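Local coordinates for CigR Protein (Salmonella enterica subsp. enterica serovar Typhimurium, PDB 4EW5) that is of unknown function but is a putative inner membrane protein, represented here by its C-terminal domain as a pair of subunits, at residues P8-V11 and E12-S16. Numbering follows the deposited sequence. Where two conformers were deposited one is given.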
loop_
_atom_site.group_PDB
_atom_site.type_symbol
_atom_site.label_atom_id
_atom_site.label_comp_id
_atom_site.label_asym_id
_atom_site.label_seq_id
_atom_site.Cartn_x
_atom_site.Cartn_y
_atom_site.Cartn_z
ATOM N N PRO A 8 5.533 -11.998 5.017
ATOM C CA PRO A 8 5.447 -10.827 4.113
ATOM C C PRO A 8 5.150 -11.294 2.706
ATOM O O PRO A 8 5.917 -10.996 1.807
ATOM C CB PRO A 8 6.835 -10.196 4.199
ATOM C CG PRO A 8 7.752 -11.357 4.562
ATOM C CD PRO A 8 6.909 -12.325 5.380
ATOM N N ASP A 9 4.057 -12.027 2.510
ATOM C CA ASP A 9 3.680 -12.470 1.158
ATOM C C ASP A 9 2.811 -11.505 0.379
ATOM O O ASP A 9 2.629 -11.681 -0.810
ATOM C CB ASP A 9 3.090 -13.903 1.143
ATOM C CG ASP A 9 2.083 -14.133 2.226
ATOM O OD1 ASP A 9 1.570 -13.128 2.753
ATOM O OD2 ASP A 9 1.835 -15.326 2.567
ATOM N N HIS A 10 2.293 -10.450 0.996
ATOM C CA HIS A 10 1.604 -9.403 0.256
ATOM C C HIS A 10 1.773 -8.133 0.970
ATOM O O HIS A 10 0.822 -7.602 1.549
ATOM C CB HIS A 10 0.117 -9.681 -0.001
ATOM C CG HIS A 10 -0.582 -10.404 1.110
ATOM N ND1 HIS A 10 -0.689 -9.892 2.380
ATOM C CD2 HIS A 10 -1.215 -11.665 1.133
ATOM C CE1 HIS A 10 -1.344 -10.789 3.177
ATOM N NE2 HIS A 10 -1.680 -11.868 2.404
ATOM N N VAL A 11 2.997 -7.647 0.945
ATOM C CA VAL A 11 3.324 -6.497 1.792
ATOM C C VAL A 11 2.576 -5.232 1.301
ATOM O O VAL A 11 2.038 -4.414 2.084
ATOM C CB VAL A 11 4.851 -6.268 1.737
ATOM C CG1 VAL A 11 5.189 -4.877 2.303
ATOM C CG2 VAL A 11 5.635 -7.432 2.404
ATOM N N GLU A 12 2.528 -5.042 -0.002
ATOM C CA GLU A 12 1.851 -3.857 -0.518
ATOM C C GLU A 12 0.340 -3.898 -0.223
ATOM O O GLU A 12 -0.290 -2.875 0.029
ATOM C CB GLU A 12 2.159 -3.678 -2.000
ATOM C CG GLU A 12 3.627 -3.493 -2.300
ATOM C CD GLU A 12 4.426 -4.848 -2.434
ATOM O OE1 GLU A 12 3.842 -6.026 -2.383
ATOM O OE2 GLU A 12 5.678 -4.735 -2.596
ATOM N N SER A 13 -0.261 -5.088 -0.241
ATOM C CA SER A 13 -1.678 -5.193 0.125
ATOM C C SER A 13 -1.854 -4.848 1.602
ATOM O O SER A 13 -2.819 -4.185 1.929
ATOM C CB SER A 13 -2.234 -6.583 -0.200
ATOM O OG SER A 13 -2.224 -6.804 -1.595
ATOM N N ASP A 14 -0.929 -5.262 2.482
ATOM C CA ASP A 14 -1.010 -4.949 3.911
ATOM C C ASP A 14 -0.944 -3.403 4.096
ATOM O O ASP A 14 -1.684 -2.809 4.845
ATOM C CB ASP A 14 0.087 -5.575 4.725
ATOM C CG ASP A 14 0.029 -7.100 4.738
ATOM O OD1 ASP A 14 -0.997 -7.665 4.345
ATOM O OD2 ASP A 14 1.063 -7.708 4.988
ATOM N N ILE A 15 0.040 -2.801 3.468
ATOM C CA ILE A 15 0.179 -1.333 3.561
ATOM C C ILE A 15 -1.076 -0.601 3.094
ATOM O O ILE A 15 -1.531 0.350 3.743
ATOM C CB ILE A 15 1.445 -0.838 2.851
ATOM C CG1 ILE A 15 2.653 -1.405 3.545
ATOM C CG2 ILE A 15 1.506 0.707 2.861
ATOM C CD1 ILE A 15 4.030 -1.234 2.837
ATOM N N SER A 16 -1.640 -1.037 1.979
ATOM C CA SER A 16 -2.798 -0.451 1.384
ATOM C C SER A 16 -4.033 -0.576 2.244
ATOM O O SER A 16 -4.756 0.398 2.436
ATOM C CB SER A 16 -3.120 -1.065 0.021
ATOM O OG SER A 16 -2.119 -0.844 -0.898
HETATM O O HOH W 1 1.943 -9.997 3.914
#
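H10 and D14 meet one helical turn apart, where the loop runs into helix 11-26 and H10 takes the N-cap position. The imidazole presents its edge: ND1 gives its hydrogen to OD1 of D14 at 3.0 Å, with the acceptor close to the ring plane. The carboxylate stands almost perpendicular to that ring, at 89°, and is met on the syn side of OD1 but well out of its own plane; separately, the bond is bent, 130° at the hydrogen. H10 CG sits between the backbone N and the carbonyl carbon (chi1 35°), which brings the ND1 edge to D14. D9 of the same loop lays OD1 over the centre of one ring face, 3.4 Å above its plane. The backbone adds D14 N to H10 O, 3.1 Å. A water closes a second link, accepting from H10 N and donating to D14 OD2, an oxygen that also bonds to the hydroxyl of Y69 of the second subunit. On another side of the helix, V11 and I15 lie alongside each other, CG1 to CD1 3.9 Å, and the backbone bond I15 N to V11 O joins the same pair. With both carboxylate oxygens engaged, D14 ties the helix start to the dimer interface; its negative charge probably suits the helix N-terminus and may favour a cationic, doubly protonated H10, which that helix end would oppose.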